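Long-range contact in complement factor H (Mus musculus, PDB 2YBY), which regulates complement activation in innate immunity as a multidomain plasma protein built from sushi repeats, two of which, domains 6 and 7, make up this fragment: residues 66-74 and 83-94. The protein carries 1 engineered substitution. Sequence-based numbering, arbitrary orientation.
Sequences VRKCVFHYV and EKVYVQGQSLKV. With EDO (1,2-ethanediol), chain B.
Phe-71 and Lys-84 face each other as an antiparallel hydrogen-bonded pair, and both of their peptide N-H groups are used: Phe-71 N gives to Lys-84 O at 2.8 Å and Lys-84 N to Phe-71 O at 3.0 Å, each nearly straight. Likewise Cys-69 N gives to Tyr-86 O at 2.8 Å, and Tyr-86 N to Cys-69 O. Where strand 84-87 ends, the side chain of Gln-88 carries the pairing on, its OE1 taking Arg-67 N at 2.9 Å in the carbonyl plane, while Gln-88 N returns a more bent bond to Arg-67 O. The type II turn from Val-87 to Gln-90 closes on Val-87 O, and Gln-90 OE1 accepts from Val-87 N. The antiparallel pairing of strands 66-71 and 84-87 belongs to the second sushi repeat, a small disulfide-pinned beta domain; Cys-69 is bonded to Cys-111. Inside it, a chi1 of 180° carries the Phe-71 ring over to Leu-92, whose CD1 sits 3.7 Å from the ring centroid in a CH-pi contact, with Trp-116 and Met-109 also packing nearby. Val-74 CG1 and Val-94 CG1 meet tip to tip, tightly, at 3.5 Å. Beside His-72, a water donates to Glu-83 OE2 at 2.9 Å. An ethanediol, probably from the crystallisation liquor, lies by Val-94 and the Phe-71 ring edge, its O2 donating to Lys-93 O.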
ATOM      1  N   VAL A  66       1.356  -2.767   2.794  1.00 14.36           N
ATOM      2  CA  VAL A  66       0.117  -3.471   2.439  1.00 14.31           C
ATOM      3  C   VAL A  66       0.109  -3.771   0.936  1.00 16.90           C
ATOM      4  O   VAL A  66       0.910  -3.222   0.171  1.00 14.39           O
ATOM      5  CB  VAL A  66      -1.139  -2.648   2.851  1.00 18.30           C
ATOM      6  CG1 VAL A  66      -1.189  -2.433   4.365  1.00 18.47           C
ATOM      7  CG2 VAL A  66      -1.200  -1.310   2.135  1.00 17.57           C
ATOM      8  N   ARG A  67      -0.803  -4.648   0.494  1.00 16.93           N
ATOM      9  CA  ARG A  67      -0.893  -4.936  -0.933  1.00 16.86           C
ATOM     10  C   ARG A  67      -1.133  -3.663  -1.778  1.00 19.39           C
ATOM     11  O   ARG A  67      -1.918  -2.794  -1.397  1.00 18.60           O
ATOM     12  CB  ARG A  67      -2.003  -5.970  -1.226  1.00 17.40           C
ATOM     13  CG  ARG A  67      -2.141  -6.386  -2.689  1.00 23.80           C
ATOM     14  CD  ARG A  67      -0.935  -7.025  -3.287  1.00 28.64           C
ATOM     15  NE  ARG A  67      -0.639  -8.346  -2.738  1.00 30.39           N
ATOM     16  CZ  ARG A  67       0.492  -9.024  -2.952  1.00 46.00           C
ATOM     17  NH1 ARG A  67       1.476  -8.484  -3.670  1.00 30.16           N
ATOM     18  NH2 ARG A  67       0.661 -10.234  -2.429  1.00 33.69           N
ATOM     19  N   LYS A  68      -0.421  -3.571  -2.907  1.00 16.22           N
ATOM     20  CA  LYS A  68      -0.542  -2.511  -3.883  1.00 15.92           C
ATOM     21  C   LYS A  68      -1.258  -3.090  -5.098  1.00 21.25           C
ATOM     22  O   LYS A  68      -0.910  -4.183  -5.564  1.00 21.76           O
ATOM     23  CB  LYS A  68       0.852  -2.033  -4.311  1.00 16.34           C
ATOM     24  CG  LYS A  68       0.882  -0.933  -5.321  1.00 19.04           C
ATOM     25  CD  LYS A  68       2.305  -0.477  -5.652  1.00 29.73           C
ATOM     26  CE  LYS A  68       2.970  -1.396  -6.632  1.00 35.97           C
ATOM     27  NZ  LYS A  68       4.302  -0.887  -7.052  1.00 52.09           N
ATOM     28  N   CYS A  69      -2.277  -2.369  -5.590  1.00 17.71           N
ATOM     29  CA  CYS A  69      -2.985  -2.727  -6.805  1.00 16.22           C
ATOM     30  C   CYS A  69      -2.916  -1.537  -7.728  1.00 18.60           C
ATOM     31  O   CYS A  69      -3.403  -0.466  -7.372  1.00 19.28           O
ATOM     32  CB  CYS A  69      -4.437  -3.083  -6.524  1.00 15.37           C
ATOM     33  SG  CYS A  69      -4.673  -4.364  -5.284  1.00 19.18           S
ATOM     34  N   VAL A  70      -2.415  -1.731  -8.926  1.00 16.72           N
ATOM     35  CA  VAL A  70      -2.257  -0.668  -9.904  1.00 17.22           C
ATOM     36  C   VAL A  70      -3.437  -0.702 -10.851  1.00 19.57           C
ATOM     37  O   VAL A  70      -3.784  -1.774 -11.388  1.00 17.69           O
ATOM     38  CB  VAL A  70      -0.915  -0.809 -10.663  1.00 21.40           C
ATOM     39  CG1 VAL A  70      -0.811   0.216 -11.794  1.00 20.72           C
ATOM     40  CG2 VAL A  70       0.269  -0.689  -9.686  1.00 21.83           C
ATOM     41  N   PHE A  71      -4.065   0.463 -11.066  1.00 15.85           N
ATOM     42  CA  PHE A  71      -5.155   0.587 -12.016  1.00 16.32           C
ATOM     43  C   PHE A  71      -4.602   1.200 -13.293  1.00 21.91           C
ATOM     44  O   PHE A  71      -3.951   2.235 -13.216  1.00 21.65           O
ATOM     45  CB  PHE A  71      -6.270   1.492 -11.480  1.00 18.18           C
ATOM     46  CG  PHE A  71      -7.398   1.620 -12.467  1.00 20.48           C
ATOM     47  CD1 PHE A  71      -8.206   0.534 -12.760  1.00 22.75           C
ATOM     48  CD2 PHE A  71      -7.585   2.788 -13.184  1.00 23.59           C
ATOM     49  CE1 PHE A  71      -9.226   0.634 -13.691  1.00 23.20           C
ATOM     50  CE2 PHE A  71      -8.619   2.896 -14.113  1.00 25.97           C
ATOM     51  CZ  PHE A  71      -9.440   1.822 -14.349  1.00 22.63           C
ATOM     52  N   HIS A  72      -4.844   0.583 -14.448  1.00 20.27           N
ATOM     53  CA  HIS A  72      -4.388   1.150 -15.729  1.00 20.83           C
ATOM     54  C   HIS A  72      -5.237   0.606 -16.858  1.00 23.83           C
ATOM     55  O   HIS A  72      -6.074   1.331 -17.371  1.00 22.43           O
ATOM     56  CB  HIS A  72      -2.875   0.915 -15.972  1.00 21.58           C
ATOM     57  CG  HIS A  72      -2.304   1.716 -17.108  1.00 25.51           C
ATOM     58  ND1 HIS A  72      -0.944   1.752 -17.346  1.00 28.09           N
ATOM     59  CD2 HIS A  72      -2.924   2.452 -18.058  1.00 27.66           C
ATOM     60  CE1 HIS A  72      -0.773   2.541 -18.394  1.00 27.17           C
ATOM     61  NE2 HIS A  72      -1.931   2.962 -18.876  1.00 27.53           N
ATOM     62  N   TYR A  73      -5.054  -0.682 -17.233  1.00 21.48           N
ATOM     63  CA  TYR A  73      -5.741  -1.322 -18.347  0.50 21.26           C
ATOM     64  C   TYR A  73      -7.006  -2.063 -17.911  1.00 23.70           C
ATOM     65  O   TYR A  73      -6.963  -2.792 -16.909  1.00 21.92           O
ATOM     66  CB  TYR A  73      -4.770  -2.307 -19.039  0.50 23.23           C
ATOM     67  CG  TYR A  73      -3.404  -1.707 -19.305  0.50 24.75           C
ATOM     68  CD1 TYR A  73      -3.202  -0.824 -20.356  0.50 27.04           C
ATOM     69  CD2 TYR A  73      -2.320  -2.003 -18.488  0.50 25.50           C
ATOM     70  CE1 TYR A  73      -1.947  -0.264 -20.601  0.50 28.04           C
ATOM     71  CE2 TYR A  73      -1.069  -1.443 -18.712  0.50 26.65           C
ATOM     72  CZ  TYR A  73      -0.879  -0.577 -19.775  0.50 35.66           C
ATOM     73  OH  TYR A  73       0.357  -0.017 -20.004  0.50 37.66           O
ATOM     74  N   VAL A  74      -8.094  -1.921 -18.680  1.00 21.79           N
ATOM     75  CA  VAL A  74      -9.336  -2.641 -18.473  1.00 20.70           C
ATOM     76  C   VAL A  74      -9.671  -3.291 -19.814  1.00 25.40           C
ATOM     77  O   VAL A  74      -9.777  -2.578 -20.807  1.00 26.85           O
ATOM     78  CB  VAL A  74     -10.519  -1.760 -18.006  1.00 24.11           C
ATOM     79  CG1 VAL A  74     -11.778  -2.627 -17.825  1.00 24.56           C
ATOM     80  CG2 VAL A  74     -10.166  -1.050 -16.692  1.00 23.52           C
ATOM     81  N   GLU A  83      -0.540   4.900 -14.831  1.00 29.84           N
ATOM     82  CA  GLU A  83      -0.742   3.984 -13.712  1.00 30.06           C
ATOM     83  C   GLU A  83      -1.185   4.716 -12.450  1.00 32.13           C
ATOM     84  O   GLU A  83      -0.475   5.608 -11.990  1.00 31.82           O
ATOM     85  CB  GLU A  83       0.561   3.246 -13.401  1.00 31.52           C
ATOM     86  CG  GLU A  83       0.985   2.271 -14.477  1.00 40.89           C
ATOM     87  CD  GLU A  83       2.269   1.531 -14.165  1.00 57.57           C
ATOM     88  OE1 GLU A  83       2.709   1.569 -12.992  1.00 43.66           O
ATOM     89  OE2 GLU A  83       2.852   0.939 -15.101  1.00 52.30           O
ATOM     90  N   LYS A  84      -2.340   4.340 -11.883  1.00 25.50           N
ATOM     91  CA  LYS A  84      -2.796   4.932 -10.635  1.00 23.96           C
ATOM     92  C   LYS A  84      -2.676   3.866  -9.544  1.00 24.65           C
ATOM     93  O   LYS A  84      -3.215   2.763  -9.690  1.00 22.27           O
ATOM     94  CB  LYS A  84      -4.228   5.453 -10.747  1.00 25.72           C
ATOM     95  CG  LYS A  84      -4.619   6.248  -9.517  1.00 36.39           C
ATOM     96  CD  LYS A  84      -5.914   7.030  -9.695  1.00 37.56           C
ATOM     97  CE  LYS A  84      -6.522   7.438  -8.361  1.00 41.19           C
ATOM     98  NZ  LYS A  84      -5.654   8.366  -7.590  1.00 44.40           N
ATOM     99  N   VAL A  85      -1.968   4.191  -8.464  1.00 20.65           N
ATOM    100  CA  VAL A  85      -1.775   3.273  -7.376  1.00 18.95           C
ATOM    101  C   VAL A  85      -2.961   3.248  -6.424  1.00 22.40           C
ATOM    102  O   VAL A  85      -3.388   4.294  -5.909  1.00 23.45           O
ATOM    103  CB  VAL A  85      -0.477   3.588  -6.593  1.00 22.31           C
ATOM    104  CG1 VAL A  85      -0.399   2.787  -5.306  1.00 22.86           C
ATOM    105  CG2 VAL A  85       0.750   3.314  -7.464  1.00 22.10           C
ATOM    106  N   TYR A  86      -3.429   2.036  -6.116  1.00 17.70           N
ATOM    107  CA  TYR A  86      -4.374   1.798  -5.049  1.00 16.36           C
ATOM    108  C   TYR A  86      -3.743   0.866  -4.051  1.00 19.08           C
ATOM    109  O   TYR A  86      -2.806   0.136  -4.403  1.00 19.23           O
ATOM    110  CB  TYR A  86      -5.692   1.246  -5.563  1.00 17.71           C
ATOM    111  CG  TYR A  86      -6.455   2.279  -6.343  1.00 17.42           C
ATOM    112  CD1 TYR A  86      -6.170   2.518  -7.680  1.00 16.95           C
ATOM    113  CD2 TYR A  86      -7.516   2.966  -5.770  1.00 19.40           C
ATOM    114  CE1 TYR A  86      -6.881   3.465  -8.414  1.00 18.03           C
ATOM    115  CE2 TYR A  86      -8.239   3.906  -6.492  1.00 20.15           C
ATOM    116  CZ  TYR A  86      -7.933   4.140  -7.822  1.00 20.63           C
ATOM    117  OH  TYR A  86      -8.660   5.062  -8.558  1.00 21.82           O
ATOM    118  N   VAL A  87      -4.228   0.893  -2.808  1.00 15.83           N
ATOM    119  CA  VAL A  87      -3.738   0.044  -1.737  1.00 17.17           C
ATOM    120  C   VAL A  87      -4.850  -0.762  -1.147  1.00 19.94           C
ATOM    121  O   VAL A  87      -6.031  -0.479  -1.358  1.00 19.75           O
ATOM    122  CB  VAL A  87      -2.954   0.823  -0.654  1.00 20.60           C
ATOM    123  CG1 VAL A  87      -1.882   1.717  -1.283  1.00 21.69           C
ATOM    124  CG2 VAL A  87      -3.894   1.632   0.235  1.00 20.21           C
ATOM    125  N   GLN A  88      -4.468  -1.788  -0.410  1.00 17.76           N
ATOM    126  CA  GLN A  88      -5.361  -2.741   0.205  1.00 16.55           C
ATOM    127  C   GLN A  88      -6.527  -2.070   0.935  1.00 21.52           C
ATOM    128  O   GLN A  88      -6.326  -1.174   1.770  1.00 21.28           O
ATOM    129  CB  GLN A  88      -4.561  -3.619   1.152  1.00 18.60           C
ATOM    130  CG  GLN A  88      -5.236  -4.912   1.504  1.00 26.13           C
ATOM    131  CD  GLN A  88      -4.269  -5.868   2.162  1.00 35.47           C
ATOM    132  OE1 GLN A  88      -3.027  -5.762   2.042  1.00 22.43           O
ATOM    133  NE2 GLN A  88      -4.815  -6.852   2.836  1.00 33.83           N
ATOM    134  N   GLY A  89      -7.736  -2.449   0.546  1.00 18.99           N
ATOM    135  CA  GLY A  89      -8.951  -1.893   1.139  1.00 19.24           C
ATOM    136  C   GLY A  89      -9.638  -0.846   0.278  1.00 23.14           C
ATOM    137  O   GLY A  89     -10.808  -0.528   0.532  1.00 22.42           O
ATOM    138  N   GLN A  90      -8.909  -0.269  -0.713  1.00 16.49           N
ATOM    139  CA  GLN A  90      -9.483   0.737  -1.606  1.00 14.87           C
ATOM    140  C   GLN A  90     -10.235   0.068  -2.757  1.00 17.66           C
ATOM    141  O   GLN A  90      -9.984  -1.084  -3.099  1.00 15.94           O
ATOM    142  CB  GLN A  90      -8.409   1.684  -2.170  1.00 15.00           C
ATOM    143  CG  GLN A  90      -7.752   2.541  -1.078  1.00 14.84           C
ATOM    144  CD  GLN A  90      -6.633   3.403  -1.557  1.00 25.48           C
ATOM    145  OE1 GLN A  90      -5.994   3.138  -2.558  1.00 21.69           O
ATOM    146  NE2 GLN A  90      -6.333   4.453  -0.824  1.00 32.12           N
ATOM    147  N   SER A  91     -11.213   0.787  -3.297  1.00 17.53           N
ATOM    148  CA  SER A  91     -12.020   0.313  -4.414  1.00 16.87           C
ATOM    149  C   SER A  91     -12.312   1.434  -5.388  1.00 17.59           C
ATOM    150  O   SER A  91     -12.182   2.626  -5.068  1.00 17.41           O
ATOM    151  CB  SER A  91     -13.314  -0.347  -3.936  1.00 20.54           C
ATOM    152  OG  SER A  91     -14.141   0.536  -3.210  1.00 27.76           O
ATOM    153  N   LEU A  92     -12.628   1.047  -6.619  1.00 15.85           N
ATOM    154  CA  LEU A  92     -13.038   2.006  -7.647  1.00 15.65           C
ATOM    155  C   LEU A  92     -14.072   1.369  -8.558  1.00 16.41           C
ATOM    156  O   LEU A  92     -14.242   0.150  -8.539  1.00 16.80           O
ATOM    157  CB  LEU A  92     -11.875   2.621  -8.452  1.00 16.90           C
ATOM    158  CG  LEU A  92     -11.252   1.789  -9.559  1.00 22.34           C
ATOM    159  CD1 LEU A  92     -10.505   2.664 -10.563  1.00 24.05           C
ATOM    160  CD2 LEU A  92     -10.311   0.779  -8.993  1.00 25.51           C
ATOM    161  N   LYS A  93     -14.779   2.190  -9.293  1.00 15.31           N
ATOM    162  CA  LYS A  93     -15.808   1.705 -10.210  1.00 13.44           C
ATOM    163  C   LYS A  93     -15.201   1.707 -11.593  1.00 17.48           C
ATOM    164  O   LYS A  93     -14.657   2.720 -12.050  1.00 17.36           O
ATOM    165  CB  LYS A  93     -17.066   2.576 -10.192  1.00 13.97           C
ATOM    166  CG  LYS A  93     -18.235   1.903 -10.897  1.00 17.03           C
ATOM    167  CD  LYS A  93     -19.439   2.817 -10.890  1.00 16.36           C
ATOM    168  CE  LYS A  93     -20.608   2.206 -11.636  1.00 17.63           C
ATOM    169  NZ  LYS A  93     -21.391   1.239 -10.788  1.00 19.19           N
ATOM    170  N   VAL A  94     -15.257   0.552 -12.255  1.00 15.86           N
ATOM    171  CA  VAL A  94     -14.711   0.389 -13.594  1.00 15.93           C
ATOM    172  C   VAL A  94     -15.852   0.597 -14.596  1.00 19.34           C
ATOM    173  O   VAL A  94     -16.967   0.148 -14.364  1.00 18.44           O
ATOM    174  CB  VAL A  94     -14.103  -1.020 -13.691  1.00 19.85           C
ATOM    175  CG1 VAL A  94     -13.624  -1.366 -15.087  1.00 20.37           C
ATOM    176  CG2 VAL A  94     -12.971  -1.168 -12.693  1.00 18.00           C
TER
HETATM  177  C1  EDO B1462     -12.482   3.476 -15.884  1.00 33.88           C
HETATM  178  O1  EDO B1462     -12.666   2.067 -16.088  1.00 22.54           O
HETATM  179  C2  EDO B1462     -13.432   4.009 -14.827  1.00 35.46           C
HETATM  180  O2  EDO B1462     -12.737   4.022 -13.584  1.00 36.85           O
HETATM  181  O   HOH W   1       0.476  -0.081 -16.384  1.00 35.95           O